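Local coordinates for listeriolysin O (Listeria monocytogenes, PDB 4CDB), which forms oligomeric pores in cholesterol-containing host membranes, inserting after a major conformational change and so lysing the target, at residues Lys25-Gln28 against Gly29-Tyr32; Asn81-Ser84 against Ser85-Tyr88; Lys133-Lys137 against Ser138-Asn142; Lys234-Lys238 against Glu239-Ala243. One frame throughout, in Å; residues are numbered along the deposited sequence.

Contact 1 (Lys25-Gln28 against Gly29-Tyr32); sequences KYIQ and GLDY. With NA (sodium ion), chain P.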
# COMPACT_ATOMS: atom_id res chain seq x y z
N LYS A 25 -5.46 12.95 -41.59
CA LYS A 25 -4.25 13.76 -41.72
C LYS A 25 -4.06 14.73 -40.56
O LYS A 25 -2.93 15.03 -40.18
CB LYS A 25 -4.26 14.52 -43.05
CG LYS A 25 -4.43 13.62 -44.27
CD LYS A 25 -3.41 12.49 -44.25
CE LYS A 25 -3.71 11.45 -45.32
NZ LYS A 25 -3.67 12.04 -46.68
N TYR A 26 -5.16 15.23 -40.01
CA TYR A 26 -5.08 16.14 -38.86
C TYR A 26 -4.55 15.42 -37.62
O TYR A 26 -3.67 15.92 -36.93
CB TYR A 26 -6.44 16.78 -38.57
CG TYR A 26 -6.45 17.62 -37.31
CD1 TYR A 26 -5.83 18.86 -37.27
CD2 TYR A 26 -7.07 17.16 -36.15
CE1 TYR A 26 -5.84 19.62 -36.11
CE2 TYR A 26 -7.08 17.91 -35.00
CZ TYR A 26 -6.46 19.14 -34.98
OH TYR A 26 -6.47 19.90 -33.83
N ILE A 27 -5.10 14.24 -37.34
CA ILE A 27 -4.69 13.48 -36.17
C ILE A 27 -3.26 12.94 -36.34
O ILE A 27 -2.46 12.99 -35.41
CB ILE A 27 -5.68 12.33 -35.86
CG1 ILE A 27 -7.05 12.90 -35.53
CG2 ILE A 27 -5.17 11.48 -34.71
CD1 ILE A 27 -8.09 11.86 -35.18
N GLN A 28 -2.96 12.45 -37.54
CA GLN A 28 -1.62 11.96 -37.85
C GLN A 28 -0.58 13.08 -37.83
O GLN A 28 0.62 12.82 -37.73
CB GLN A 28 -1.60 11.23 -39.19
CG GLN A 28 -2.34 9.89 -39.19
CD GLN A 28 -2.48 9.29 -40.58
OE1 GLN A 28 -2.02 9.86 -41.57
NE2 GLN A 28 -3.12 8.13 -40.66
N GLY A 29 -1.04 14.32 -37.94
CA GLY A 29 -0.15 15.46 -37.93
C GLY A 29 0.15 15.98 -36.54
O GLY A 29 0.99 16.86 -36.35
N LEU A 30 -0.54 15.43 -35.54
CA LEU A 30 -0.37 15.86 -34.16
C LEU A 30 0.97 15.39 -33.60
O LEU A 30 1.19 14.19 -33.42
CB LEU A 30 -1.52 15.35 -33.29
CG LEU A 30 -2.92 15.84 -33.67
CD1 LEU A 30 -3.96 15.29 -32.72
CD2 LEU A 30 -2.97 17.36 -33.69
N ASP A 31 1.86 16.34 -33.32
CA ASP A 31 3.17 16.04 -32.76
C ASP A 31 3.18 16.13 -31.24
O ASP A 31 2.91 17.19 -30.67
CB ASP A 31 4.24 16.95 -33.36
CG ASP A 31 4.60 16.57 -34.78
OD1 ASP A 31 5.34 15.58 -34.95
OD2 ASP A 31 4.17 17.27 -35.72
N TYR A 32 3.49 15.02 -30.59
CA TYR A 32 3.63 14.99 -29.14
C TYR A 32 4.46 13.79 -28.72
O TYR A 32 4.55 12.80 -29.46
CB TYR A 32 2.25 14.94 -28.46
CG TYR A 32 1.39 13.77 -28.87
CD1 TYR A 32 0.52 13.87 -29.95
CD2 TYR A 32 1.43 12.57 -28.17
CE1 TYR A 32 -0.28 12.80 -30.33
CE2 TYR A 32 0.64 11.49 -28.54
CZ TYR A 32 -0.21 11.61 -29.62
OH TYR A 32 -1.00 10.55 -30.00
NA NA P . 0.42 8.55 -30.28

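Contact 2 (Asn81-Ser84 against Ser85-Tyr88); sequences NAIS and SLTY. With NA (sodium ion), chain J; NA (sodium ion), chain M.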
# COMPACT_ATOMS: atom_id res chain seq x y z
N ASN A 81 -15.23 4.75 -8.40
CA ASN A 81 -16.45 3.93 -8.39
C ASN A 81 -17.75 4.70 -8.60
O ASN A 81 -18.66 4.22 -9.28
CB ASN A 81 -16.52 3.10 -7.11
CG ASN A 81 -17.82 2.33 -7.00
OD1 ASN A 81 -18.72 2.71 -6.25
ND2 ASN A 81 -17.93 1.24 -7.75
N ALA A 82 -17.83 5.89 -8.02
CA ALA A 82 -19.02 6.72 -8.14
C ALA A 82 -19.34 7.10 -9.59
O ALA A 82 -20.51 7.27 -9.94
CB ALA A 82 -18.88 7.97 -7.29
N ILE A 83 -18.31 7.21 -10.42
CA ILE A 83 -18.50 7.58 -11.82
C ILE A 83 -18.05 6.46 -12.76
O ILE A 83 -17.63 6.72 -13.89
CB ILE A 83 -17.76 8.88 -12.17
CG1 ILE A 83 -16.26 8.75 -11.89
CG2 ILE A 83 -18.33 10.05 -11.39
CD1 ILE A 83 -15.44 9.94 -12.35
N SER A 84 -18.16 5.22 -12.29
CA SER A 84 -17.73 4.06 -13.07
C SER A 84 -18.54 3.88 -14.35
O SER A 84 -18.04 3.34 -15.34
CB SER A 84 -17.82 2.79 -12.22
OG SER A 84 -19.16 2.49 -11.91
N SER A 85 -19.79 4.34 -14.33
CA SER A 85 -20.68 4.21 -15.47
C SER A 85 -20.21 5.03 -16.68
O SER A 85 -20.63 4.78 -17.81
CB SER A 85 -22.10 4.63 -15.09
OG SER A 85 -22.12 5.94 -14.55
N LEU A 86 -19.34 6.00 -16.43
CA LEU A 86 -18.78 6.81 -17.51
C LEU A 86 -17.68 6.04 -18.25
O LEU A 86 -17.29 6.40 -19.36
CB LEU A 86 -18.23 8.13 -16.96
CG LEU A 86 -19.21 8.98 -16.15
CD1 LEU A 86 -18.59 10.31 -15.79
CD2 LEU A 86 -20.51 9.19 -16.92
N THR A 87 -17.19 4.98 -17.62
CA THR A 87 -16.13 4.16 -18.20
C THR A 87 -16.72 2.98 -18.98
O THR A 87 -17.32 2.08 -18.40
CB THR A 87 -15.20 3.61 -17.10
OG1 THR A 87 -14.53 4.70 -16.45
CG2 THR A 87 -14.17 2.67 -17.70
N TYR A 88 -16.53 3.00 -20.29
CA TYR A 88 -17.01 1.94 -21.17
C TYR A 88 -16.08 1.78 -22.37
O TYR A 88 -15.47 2.75 -22.82
CB TYR A 88 -18.44 2.21 -21.61
CG TYR A 88 -18.62 3.47 -22.43
CD1 TYR A 88 -18.82 4.70 -21.82
CD2 TYR A 88 -18.59 3.43 -23.82
CE1 TYR A 88 -18.98 5.85 -22.56
CE2 TYR A 88 -18.75 4.58 -24.57
CZ TYR A 88 -18.94 5.78 -23.94
OH TYR A 88 -19.10 6.93 -24.68
NA NA J . -20.96 2.30 -18.44
NA NA M . -19.37 7.24 -27.21
O HOH W 1 -21.32 5.82 -12.11
O HOH W 2 -15.29 6.66 -14.61
O HOH W 3 -17.10 9.13 -27.40

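Contact 3 (Lys133-Lys137 against Ser138-Asn142); sequences KNATK and SNVNN. With NA (sodium ion), chain L; NA (sodium ion), chain M.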
# COMPACT_ATOMS: atom_id res chain seq x y z
N LYS A 133 -23.17 -0.87 -33.94
CA LYS A 133 -23.33 0.06 -35.06
C LYS A 133 -23.08 1.52 -34.67
O LYS A 133 -22.29 2.21 -35.32
CB LYS A 133 -24.72 -0.09 -35.69
CG LYS A 133 -24.72 -0.89 -36.99
CD LYS A 133 -23.88 -2.15 -36.86
CE LYS A 133 -23.86 -2.94 -38.16
NZ LYS A 133 -25.20 -3.51 -38.47
N ASN A 134 -23.75 1.98 -33.63
CA ASN A 134 -23.52 3.32 -33.10
C ASN A 134 -22.98 3.26 -31.68
O ASN A 134 -23.73 3.04 -30.73
CB ASN A 134 -24.80 4.15 -33.15
CG ASN A 134 -24.57 5.60 -32.74
OD1 ASN A 134 -23.45 6.10 -32.80
ND2 ASN A 134 -25.64 6.28 -32.34
N ALA A 135 -21.68 3.46 -31.54
CA ALA A 135 -20.99 3.24 -30.27
C ALA A 135 -21.24 4.31 -29.21
O ALA A 135 -20.31 4.99 -28.78
CB ALA A 135 -19.49 3.07 -30.51
N THR A 136 -22.49 4.46 -28.79
CA THR A 136 -22.81 5.32 -27.66
C THR A 136 -22.60 4.54 -26.36
O THR A 136 -22.35 3.33 -26.40
CB THR A 136 -24.26 5.82 -27.71
OG1 THR A 136 -25.15 4.70 -27.74
CG2 THR A 136 -24.49 6.68 -28.95
N LYS A 137 -22.69 5.22 -25.23
CA LYS A 137 -22.55 4.57 -23.93
C LYS A 137 -23.63 3.50 -23.74
O LYS A 137 -23.34 2.39 -23.30
CB LYS A 137 -22.62 5.59 -22.80
CG LYS A 137 -22.48 4.98 -21.41
CD LYS A 137 -23.03 5.91 -20.33
CE LYS A 137 -22.38 7.28 -20.39
NZ LYS A 137 -22.97 8.22 -19.40
N SER A 138 -24.87 3.85 -24.07
CA SER A 138 -25.99 2.93 -23.91
C SER A 138 -25.85 1.70 -24.79
O SER A 138 -26.08 0.58 -24.35
CB SER A 138 -27.31 3.65 -24.23
OG SER A 138 -27.51 4.76 -23.37
N ASN A 139 -25.47 1.91 -26.05
CA ASN A 139 -25.33 0.81 -26.99
C ASN A 139 -24.17 -0.13 -26.66
O ASN A 139 -24.29 -1.35 -26.81
CB ASN A 139 -25.21 1.33 -28.43
CG ASN A 139 -26.51 1.91 -28.95
OD1 ASN A 139 -27.59 1.50 -28.54
ND2 ASN A 139 -26.40 2.86 -29.87
N VAL A 140 -23.05 0.44 -26.22
CA VAL A 140 -21.90 -0.37 -25.85
C VAL A 140 -22.20 -1.22 -24.62
O VAL A 140 -21.93 -2.42 -24.60
CB VAL A 140 -20.64 0.50 -25.60
CG1 VAL A 140 -19.58 -0.27 -24.83
CG2 VAL A 140 -20.08 1.00 -26.93
N ASN A 141 -22.80 -0.60 -23.60
CA ASN A 141 -23.15 -1.31 -22.37
C ASN A 141 -24.17 -2.43 -22.58
O ASN A 141 -24.12 -3.46 -21.91
CB ASN A 141 -23.63 -0.34 -21.29
CG ASN A 141 -22.50 0.48 -20.70
OD1 ASN A 141 -21.34 0.08 -20.74
ND2 ASN A 141 -22.84 1.63 -20.14
N ASN A 142 -25.11 -2.22 -23.50
CA ASN A 142 -26.06 -3.27 -23.84
C ASN A 142 -25.35 -4.40 -24.58
O ASN A 142 -25.70 -5.57 -24.42
CB ASN A 142 -27.23 -2.71 -24.66
CG ASN A 142 -28.21 -1.92 -23.81
OD1 ASN A 142 -29.10 -2.49 -23.19
ND2 ASN A 142 -28.04 -0.60 -23.79
NA NA L . -23.03 8.48 -32.11
NA NA M . -19.37 7.24 -27.21
O HOH W 3 -17.10 9.13 -27.40

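Contact 4 (Lys234-Lys238 against Glu239-Ala243); sequences KAVTK and EQLQA. With NA (sodium ion), chain O.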
# COMPACT_ATOMS: atom_id res chain seq x y z
N LYS A 234 -19.91 9.87 -39.71
CA LYS A 234 -19.63 10.40 -41.04
C LYS A 234 -19.87 11.91 -41.16
O LYS A 234 -19.47 12.52 -42.14
CB LYS A 234 -20.47 9.66 -42.09
CG LYS A 234 -21.97 9.82 -41.90
CD LYS A 234 -22.73 8.92 -42.86
CE LYS A 234 -24.23 9.06 -42.69
NZ LYS A 234 -25.00 8.13 -43.57
N ALA A 235 -20.53 12.49 -40.16
CA ALA A 235 -20.82 13.92 -40.18
C ALA A 235 -19.76 14.74 -39.44
O ALA A 235 -19.80 15.97 -39.46
CB ALA A 235 -22.20 14.19 -39.60
N VAL A 236 -18.83 14.06 -38.79
CA VAL A 236 -17.78 14.75 -38.03
C VAL A 236 -16.71 15.29 -38.97
O VAL A 236 -16.32 14.63 -39.94
CB VAL A 236 -17.14 13.82 -36.98
CG1 VAL A 236 -16.12 14.59 -36.14
CG2 VAL A 236 -18.21 13.21 -36.08
N THR A 237 -16.24 16.50 -38.69
CA THR A 237 -15.20 17.13 -39.49
C THR A 237 -13.99 17.51 -38.63
O THR A 237 -14.07 17.49 -37.40
CB THR A 237 -15.71 18.39 -40.22
OG1 THR A 237 -16.13 19.37 -39.26
CG2 THR A 237 -16.88 18.04 -41.12
N LYS A 238 -12.89 17.83 -39.29
CA LYS A 238 -11.68 18.28 -38.61
C LYS A 238 -11.95 19.57 -37.83
O LYS A 238 -11.45 19.76 -36.72
CB LYS A 238 -10.56 18.51 -39.63
CG LYS A 238 -9.38 19.32 -39.11
CD LYS A 238 -8.30 19.47 -40.17
CE LYS A 238 -8.86 20.06 -41.45
NZ LYS A 238 -7.83 20.18 -42.51
N GLU A 239 -12.76 20.44 -38.42
CA GLU A 239 -13.11 21.71 -37.79
C GLU A 239 -13.82 21.51 -36.46
O GLU A 239 -13.56 22.22 -35.50
CB GLU A 239 -13.96 22.57 -38.73
CG GLU A 239 -13.19 23.24 -39.85
CD GLU A 239 -12.63 22.26 -40.87
OE1 GLU A 239 -13.20 21.16 -41.01
OE2 GLU A 239 -11.63 22.60 -41.52
N GLN A 240 -14.73 20.55 -36.42
CA GLN A 240 -15.45 20.24 -35.20
C GLN A 240 -14.51 19.74 -34.10
O GLN A 240 -14.63 20.14 -32.95
CB GLN A 240 -16.57 19.23 -35.46
CG GLN A 240 -17.65 19.74 -36.40
CD GLN A 240 -18.61 18.65 -36.84
OE1 GLN A 240 -18.54 17.52 -36.36
NE2 GLN A 240 -19.51 18.98 -37.76
N LEU A 241 -13.58 18.87 -34.48
CA LEU A 241 -12.62 18.32 -33.53
C LEU A 241 -11.71 19.41 -32.97
O LEU A 241 -11.39 19.39 -31.78
CB LEU A 241 -11.78 17.22 -34.19
CG LEU A 241 -12.54 15.96 -34.61
CD1 LEU A 241 -11.58 14.92 -35.16
CD2 LEU A 241 -13.34 15.40 -33.45
N GLN A 242 -11.30 20.35 -33.82
CA GLN A 242 -10.47 21.46 -33.38
C GLN A 242 -11.20 22.34 -32.37
O GLN A 242 -10.63 22.75 -31.36
CB GLN A 242 -10.01 22.32 -34.56
CG GLN A 242 -9.02 21.64 -35.48
CD GLN A 242 -8.32 22.62 -36.40
OE1 GLN A 242 -8.17 23.80 -36.08
NE2 GLN A 242 -7.89 22.14 -37.57
N ALA A 243 -12.47 22.63 -32.66
CA ALA A 243 -13.28 23.46 -31.78
C ALA A 243 -13.49 22.84 -30.41
O ALA A 243 -13.65 23.54 -29.41
CB ALA A 243 -14.62 23.75 -32.43
NA NA O . -18.70 16.99 -33.92
O HOH W 4 -20.65 14.97 -33.65

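Contact 1 (Lys25-Gln28 against Gly29-Tyr32)
L30 folds back on the C-terminal part of helix 14-28 and touches Y26 and I27. Its CD2 branch lies over one face of the Y26 ring, offset toward the rim, 4.1 Å from CZ of Y26. The two side chains meet at a slant. The CD1 branch instead faces I27, with L30 CD1 4.5 Å from CG2 of I27. Nearer the backbone, L30 CG sits 3.3 Å from the carbonyl O of Y26. The Y26 ring is in place for this because its CG is anti to the backbone N (chi1 174°), on the carbonyl side of the residue, where L30 arrives.

Two successive i+3 bonds hold the chain here. L30 N donates to I27 O at 3.1 Å and is fairly straight (158°). G29 N donates to Y26 O at 3.2 Å, a weak bond.

The next shell packs round these residues. Y26 OH is hydrogen-bonded to V246 O, and the Y26 side chain packs on K238 and Q242 of helix 238-243. I27 and L30 both rest on P252. Further along, Y32 OH binds a sodium ion at 2.5 Å, a site shared with D356. K355 donates to L30 O.

This is the C-terminal part of a helix running through i+3 turns, with a leucine packed back on it, into the loop before strand 39-41.

Contact 2 (Asn81-Ser84 against Ser85-Tyr88)
The carbonyl O of I83 accepts from L86 N at 3.1 Å (155°). A water modelled unusually close to this oxygen, and so doubtful there, would link it to T87 OG1, which lies 2.8 Å from that water's O. The next carbonyl repeats the i+3 pattern: T87 N donates to S84 O at 2.9 Å. Both donors lie well above the carbonyl planes, consistent with a tight 3-10 turn.

A second water bridges A82 O and S85 OG. It donates to A82 O at 2.7 Å and bonds to S85 OG at 2.6 Å. With chi1 at 55°, S85 OG is turned back toward A82.

The apolar part is small. L86 CD1 comes to 4.0 Å from CB of I83, while L86 CB and CG pack along I83 O.

S85 O binds a sodium ion at 2.6 Å. The N141 side chain lies beside this ion, but it is ND2 that comes nearest, so its role as a ligand is doubtful. At the far end Y88 OH binds another sodium ion, which lies in the plane of the ring at its edge, and A135 O is also a ligand.

The turn belongs to the link between strands 77-78 and 92-94. L86 and Y88 lean on K137 at the start of helix 137-152, and Y88 also packs on V140 and N141 of that helix.

Contact 3 (Lys133-Lys137 against Ser138-Asn142)
T136 and N139 cross at a slant, with T136 OG1 above the first turn of helix 137-152. OG1 accepts from N139 N at 3.3 Å (160°), the N-capping bond. It can do so because it stands between its own backbone N and carbonyl carbon (chi1 58°), turned in over the helix end. The N139 amide reaches past this hydroxyl to the loop. Its ND2 donates to N134 O at 2.8 Å, lying in the plane of that carbonyl, and the oxygen is nearly in the plane of the amide. ND2 of N139 also comes near T136 OG1, but at a poor angle for bonding.

N134 O is held twice. Besides the N139 amide it accepts from T136 N at 2.7 Å, which closes an inverse gamma turn centred on A135. The turn and the amide together probably fix the loop ahead of the helix.

K137 and N141 extend alongside each other in one direction, with K137 CG 3.6 Å from ND2 of N141. Here the backbone has begun its regular i+4 bonds: V140 N donates to T136 O and N141 N to K137 O. V140 CG2 reaches A135 CB at 4.2 Å, and the two residues pack on L116 and L114 of strand 114-118.

The loop also carries sodium ligands. N134 OD1 binds one ion at 2.5 Å, with R111 at the same site, and A135 O is a ligand of another.

This is a threonine N-cap whose preceding loop is tied down by an asparagine of the first helical turn.

Contact 4 (Lys234-Lys238 against Glu239-Ala243)
T237 and Q240 are brought together by two torsions. A chi1 of 62° swings T237 OG1 inward, so that it faces into the helix end. Q240 has its CG beside its own backbone N (chi1 -64°) and runs extended from there, back toward the loop. The two side chains are set roughly perpendicular, with Q240 CG 3.3 Å from OG1 of T237.

The bonds between them are reciprocal but weak. Q240 N donates to T237 OG1 at 3.4 Å, and T237 N donates to Q240 OE1, also at 3.4 Å. OE1 is gripped more firmly by a sodium ion at 2.5 Å, and a water is a further ligand of that ion. The same oxygen lies close to CA of V236. The ion probably draws the amide oxygen toward itself and helps to hold its rotation.

Beside this, V236 CG1 meets L241 CD2 at 4.0 Å, side chains crossing nearly square. L241 N donates to T237 O at 3.3 Å, the first i+4 bond. On the flank facing Y26 of helix 14-28, the K238 and Q242 chains keep each other company over their length, with Q242 NE2 3.5 Å from CG of K238. Q242 N donates to K238 O at 3.0 Å.

L241 is packed on V109 and F232, and T237 on H19 of helix 14-28. Together T237 and Q240 form a capping box at the start of helix 238-243, here with a metal ion on the glutamine.

The four contacts form two touching pairs. Contacts 1 and 4 have centres about 14 Å apart and meet through Y26: its OH is 3.5 Å from CG of Q242, and its CB is 3.6 Å from CD of K238. Helices 14-28 and 238-243 are joined here. Contacts 2 and 3 have centres about 15 Å apart. K137 is central, with its CB 3.7 Å from CE1 of Y88. One sodium ion clearly bridges this pair, between Y88 and A135. Contacts 3 and 4, each at the start of a helix, do not touch; their nearest atoms are about 9 Å apart. Contact 1 lies instead at the C-terminal end region of a helix.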